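Local atomic coordinates of voltage-sensor containing phosphatase (Ciona intestinalis, PDB entry 3V0D), a protein that probably dephosphorylates membrane phosphoinositides under the control of a voltage sensor, through a PTEN-like phosphatase domain joined to a C2 domain. Residues S280-W293 and I311-Y323. The protein carries 1 engineered substitution. Numbering follows the deposited sequence. Where two conformers were deposited one is given.
Sequences SLPRGYDNCPFYFW and IDNPHKKKTWKIY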
# COMPACT_ATOMS: atom_id res chain seq x y z
N SER A 280 -4.80 -1.89 25.86
CA SER A 280 -5.69 -2.96 25.40
C SER A 280 -6.01 -2.84 23.93
O SER A 280 -6.85 -3.56 23.41
CB SER A 280 -7.00 -2.95 26.19
OG SER A 280 -6.80 -3.34 27.53
N LEU A 281 -5.39 -1.89 23.23
CA LEU A 281 -5.63 -1.78 21.81
C LEU A 281 -4.31 -2.10 21.09
O LEU A 281 -3.39 -1.30 21.09
CB LEU A 281 -6.16 -0.38 21.49
CG LEU A 281 -6.57 -0.16 20.03
CD1 LEU A 281 -7.63 -1.17 19.58
CD2 LEU A 281 -7.07 1.24 19.83
N PRO A 282 -4.21 -3.30 20.47
CA PRO A 282 -2.92 -3.66 19.87
C PRO A 282 -2.52 -2.74 18.71
O PRO A 282 -3.36 -2.17 18.01
CB PRO A 282 -3.16 -5.09 19.35
CG PRO A 282 -4.28 -5.61 20.24
CD PRO A 282 -5.17 -4.40 20.43
N ARG A 283 -1.22 -2.62 18.49
CA ARG A 283 -0.70 -2.03 17.27
C ARG A 283 -0.51 -3.10 16.20
O ARG A 283 -0.14 -4.23 16.50
CB ARG A 283 0.63 -1.34 17.54
CG ARG A 283 0.56 -0.26 18.60
CD ARG A 283 1.91 0.39 18.83
NE ARG A 283 1.83 1.33 19.93
CZ ARG A 283 2.82 2.12 20.35
NH1 ARG A 283 4.01 2.09 19.76
NH2 ARG A 283 2.61 2.93 21.39
N GLY A 284 -0.79 -2.74 14.95
CA GLY A 284 -0.55 -3.61 13.81
C GLY A 284 0.67 -3.13 13.06
O GLY A 284 1.70 -2.81 13.66
N TYR A 285 0.56 -3.03 11.74
CA TYR A 285 1.60 -2.39 10.95
C TYR A 285 1.64 -0.91 11.28
O TYR A 285 0.69 -0.32 11.82
CB TYR A 285 1.26 -2.52 9.47
CG TYR A 285 1.13 -3.91 8.91
CD1 TYR A 285 2.01 -4.92 9.30
CD2 TYR A 285 0.17 -4.17 7.95
CE1 TYR A 285 1.92 -6.21 8.71
CE2 TYR A 285 0.08 -5.41 7.36
CZ TYR A 285 0.94 -6.43 7.75
OH TYR A 285 0.84 -7.66 7.14
N ASP A 286 2.75 -0.29 10.91
CA ASP A 286 2.90 1.17 11.00
C ASP A 286 2.89 1.68 12.43
O ASP A 286 2.63 2.87 12.67
CB ASP A 286 1.88 1.91 10.12
CG ASP A 286 2.47 3.16 9.51
OD1 ASP A 286 3.32 3.03 8.59
OD2 ASP A 286 2.05 4.25 9.91
N ASN A 287 3.20 0.80 13.38
CA ASN A 287 3.31 1.17 14.77
C ASN A 287 2.10 1.90 15.32
O ASN A 287 2.22 2.79 16.16
CB ASN A 287 4.59 1.99 15.00
CG ASN A 287 4.99 2.05 16.46
OD1 ASN A 287 4.79 1.09 17.21
ND2 ASN A 287 5.53 3.17 16.87
N CYS A 288 0.92 1.49 14.88
CA CYS A 288 -0.31 2.08 15.42
C CYS A 288 -1.47 1.11 15.30
O CYS A 288 -1.40 0.15 14.52
CB CYS A 288 -0.62 3.43 14.76
SG CYS A 288 -1.06 3.34 13.01
N PRO A 289 -2.55 1.35 16.04
CA PRO A 289 -3.73 0.50 15.89
C PRO A 289 -4.33 0.48 14.50
O PRO A 289 -4.61 -0.60 14.00
CB PRO A 289 -4.71 1.05 16.94
CG PRO A 289 -3.78 1.57 18.03
CD PRO A 289 -2.64 2.21 17.25
N PHE A 290 -4.54 1.63 13.84
CA PHE A 290 -5.13 1.60 12.50
C PHE A 290 -4.78 2.86 11.74
O PHE A 290 -4.54 3.91 12.35
CB PHE A 290 -6.65 1.34 12.54
CG PHE A 290 -7.46 2.30 13.38
CD1 PHE A 290 -8.10 3.39 12.82
CD2 PHE A 290 -7.67 2.05 14.75
CE1 PHE A 290 -8.89 4.26 13.58
CE2 PHE A 290 -8.42 2.92 15.52
CZ PHE A 290 -9.05 4.01 14.94
N TYR A 291 -4.72 2.74 10.42
CA TYR A 291 -4.27 3.86 9.57
C TYR A 291 -4.82 3.63 8.18
O TYR A 291 -5.33 2.54 7.86
CB TYR A 291 -2.74 3.99 9.57
CG TYR A 291 -1.98 2.81 8.95
CD1 TYR A 291 -1.37 2.93 7.69
CD2 TYR A 291 -1.88 1.57 9.61
CE1 TYR A 291 -0.69 1.90 7.12
CE2 TYR A 291 -1.20 0.52 9.04
CZ TYR A 291 -0.62 0.68 7.77
OH TYR A 291 0.04 -0.41 7.25
N PHE A 292 -4.68 4.63 7.30
CA PHE A 292 -5.06 4.45 5.90
C PHE A 292 -4.47 5.57 5.06
O PHE A 292 -4.15 6.65 5.57
CB PHE A 292 -6.60 4.37 5.71
CG PHE A 292 -7.34 5.55 6.24
CD1 PHE A 292 -7.51 6.70 5.47
CD2 PHE A 292 -7.93 5.47 7.50
CE1 PHE A 292 -8.25 7.77 5.96
CE2 PHE A 292 -8.69 6.53 7.99
CZ PHE A 292 -8.82 7.68 7.24
N TRP A 293 -4.43 5.33 3.75
CA TRP A 293 -4.08 6.32 2.74
C TRP A 293 -5.25 6.64 1.85
O TRP A 293 -6.06 5.77 1.52
CB TRP A 293 -2.98 5.80 1.83
CG TRP A 293 -1.65 5.61 2.46
CD1 TRP A 293 -1.21 4.57 3.25
CD2 TRP A 293 -0.52 6.44 2.25
NE1 TRP A 293 0.13 4.72 3.53
CE2 TRP A 293 0.57 5.87 2.93
CE3 TRP A 293 -0.32 7.63 1.53
CZ2 TRP A 293 1.85 6.42 2.89
CZ3 TRP A 293 0.95 8.18 1.50
CH2 TRP A 293 2.02 7.57 2.18
N ILE A 311 -9.60 -0.41 5.98
CA ILE A 311 -8.68 0.30 6.87
C ILE A 311 -7.50 -0.62 7.19
O ILE A 311 -7.69 -1.82 7.38
CB ILE A 311 -9.42 0.72 8.17
CG1 ILE A 311 -10.61 1.61 7.84
CG2 ILE A 311 -8.46 1.44 9.14
CD1 ILE A 311 -11.62 1.79 8.99
N ASP A 312 -6.29 -0.06 7.22
CA ASP A 312 -5.10 -0.86 7.46
C ASP A 312 -4.98 -1.19 8.93
O ASP A 312 -4.83 -0.33 9.80
CB ASP A 312 -3.84 -0.14 6.96
CG ASP A 312 -3.90 0.22 5.48
OD1 ASP A 312 -3.34 1.25 5.10
OD2 ASP A 312 -4.48 -0.58 4.71
N ASN A 313 -5.01 -2.51 9.15
CA ASN A 313 -4.86 -3.27 10.41
C ASN A 313 -6.20 -3.94 10.78
O ASN A 313 -6.24 -5.17 10.96
CB ASN A 313 -4.22 -2.53 11.59
CG ASN A 313 -2.76 -2.16 11.32
OD1 ASN A 313 -2.08 -2.79 10.49
ND2 ASN A 313 -2.26 -1.19 12.06
N PRO A 314 -7.32 -3.19 10.83
CA PRO A 314 -8.63 -3.84 11.01
C PRO A 314 -8.99 -4.73 9.82
O PRO A 314 -9.88 -5.57 9.95
CB PRO A 314 -9.60 -2.65 11.09
CG PRO A 314 -8.76 -1.50 11.59
CD PRO A 314 -7.46 -1.72 10.82
N HIS A 315 -8.30 -4.58 8.69
CA HIS A 315 -8.52 -5.45 7.53
C HIS A 315 -8.19 -6.91 7.82
O HIS A 315 -8.68 -7.79 7.12
CB HIS A 315 -7.77 -4.93 6.29
CG HIS A 315 -6.30 -5.22 6.30
ND1 HIS A 315 -5.42 -4.56 7.14
CD2 HIS A 315 -5.56 -6.07 5.55
CE1 HIS A 315 -4.20 -5.02 6.92
NE2 HIS A 315 -4.25 -5.93 5.95
N LYS A 316 -7.39 -7.19 8.86
CA LYS A 316 -7.03 -8.56 9.23
C LYS A 316 -8.05 -9.14 10.19
O LYS A 316 -8.32 -8.56 11.25
CB LYS A 316 -5.63 -8.61 9.84
CG LYS A 316 -4.51 -8.25 8.87
CD LYS A 316 -3.16 -8.67 9.44
CE LYS A 316 -2.02 -8.49 8.46
NZ LYS A 316 -0.77 -8.94 9.12
N LYS A 317 -8.57 -10.32 9.85
CA LYS A 317 -9.65 -10.93 10.60
C LYS A 317 -9.28 -11.24 12.05
O LYS A 317 -10.16 -11.33 12.92
CB LYS A 317 -10.17 -12.18 9.87
CG LYS A 317 -9.19 -13.31 9.77
CD LYS A 317 -9.90 -14.58 9.27
CE LYS A 317 -9.03 -15.83 9.44
NZ LYS A 317 -9.77 -17.08 9.08
N LYS A 318 -7.99 -11.40 12.34
CA LYS A 318 -7.55 -11.61 13.72
C LYS A 318 -7.98 -10.49 14.66
O LYS A 318 -8.06 -10.70 15.87
CB LYS A 318 -6.04 -11.84 13.82
CG LYS A 318 -5.21 -10.62 13.49
CD LYS A 318 -3.74 -10.87 13.76
CE LYS A 318 -2.93 -9.60 13.62
NZ LYS A 318 -1.48 -9.85 13.88
N THR A 319 -8.25 -9.30 14.12
CA THR A 319 -8.64 -8.15 14.93
C THR A 319 -10.13 -7.95 15.08
O THR A 319 -10.56 -7.00 15.72
CB THR A 319 -8.09 -6.83 14.31
OG1 THR A 319 -8.83 -6.50 13.13
CG2 THR A 319 -6.60 -6.93 13.99
N TRP A 320 -10.94 -8.87 14.55
CA TRP A 320 -12.37 -8.60 14.43
C TRP A 320 -13.19 -8.72 15.72
O TRP A 320 -14.36 -8.38 15.72
CB TRP A 320 -12.98 -9.44 13.29
CG TRP A 320 -12.52 -8.97 11.90
CD1 TRP A 320 -11.63 -7.95 11.59
CD2 TRP A 320 -12.90 -9.55 10.64
NE1 TRP A 320 -11.48 -7.84 10.24
CE2 TRP A 320 -12.23 -8.81 9.62
CE3 TRP A 320 -13.73 -10.63 10.27
CZ2 TRP A 320 -12.38 -9.12 8.26
CZ3 TRP A 320 -13.89 -10.90 8.93
CH2 TRP A 320 -13.22 -10.17 7.94
N LYS A 321 -12.58 -9.17 16.82
CA LYS A 321 -13.25 -9.03 18.11
C LYS A 321 -13.22 -7.61 18.63
O LYS A 321 -14.08 -7.21 19.43
CB LYS A 321 -12.66 -9.96 19.17
CG LYS A 321 -12.84 -11.44 18.89
CD LYS A 321 -12.66 -12.30 20.15
CE LYS A 321 -11.24 -12.22 20.72
NZ LYS A 321 -10.18 -12.70 19.77
N ILE A 322 -12.22 -6.86 18.18
CA ILE A 322 -12.06 -5.46 18.56
C ILE A 322 -12.77 -4.56 17.54
O ILE A 322 -13.57 -3.70 17.92
CB ILE A 322 -10.58 -5.07 18.72
CG1 ILE A 322 -10.00 -5.79 19.95
CG2 ILE A 322 -10.43 -3.55 18.88
CD1 ILE A 322 -8.56 -5.42 20.27
N TYR A 323 -12.45 -4.74 16.26
CA TYR A 323 -13.09 -3.96 15.21
C TYR A 323 -14.25 -4.79 14.68
O TYR A 323 -14.04 -5.74 13.94
CB TYR A 323 -12.09 -3.61 14.08
CG TYR A 323 -10.85 -2.94 14.60
CD1 TYR A 323 -9.66 -3.64 14.68
CD2 TYR A 323 -10.88 -1.61 15.05
CE1 TYR A 323 -8.51 -3.03 15.18
CE2 TYR A 323 -9.73 -0.99 15.55
CZ TYR A 323 -8.57 -1.71 15.64
OH TYR A 323 -7.46 -1.09 16.15
O HOH W 1 -5.79 -2.99 17.21
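The side-chain amide of Asn313 plugs into the loop of residues 284-289. Its ND2 donates to Tyr285 O at 3.1 Å in an almost straight bond (178°), on a carbonyl lone pair. ND2 also donates to Pro289 O, 3.1 Å away, from well above the carbonyl plane. Asn313 OD1 accepts from Tyr285 N at 2.9 Å, so both ends of the amide are used and its flip is fixed. Tyr291 and Asp312 form a single antiparallel hydrogen-bonded pair, in which Asp312 N gives a 2.8 Å bond to Tyr291 O. Tyr291 CG sits between its backbone N and carbonyl carbon (chi1 65°), which sets the ring beside Asp312. Asp312 CB lies over one face, 3.5 Å from the centroid, a CH-pi contact; Asp286 CB covers the opposite face. The Lys316 chain, extended beyond CG, crosses Tyr285 at about a right angle, and its NZ donates a hydrogen bond to Tyr285 OH at 2.9 Å. Phe290 CB packs on Pro314 CD, and Tyr323 OH meets the Phe290 ring edge. A water links Tyr323 OH to Pro282 O.

In the second shell, His315 ND1 accepts from Asn313 N, within a type I turn closed by Lys316 N to Asn313 O; this probably helps to hold Asn313. Ser177 OG is hydrogen-bonded to Asp312 OD1, and His95 O to Tyr291 OH. The contact joins edge strand 290-295 and its preceding loop to loop 311-323 of the C2 domain, with the Asn313 amide and Asp312 carboxylate both bonded.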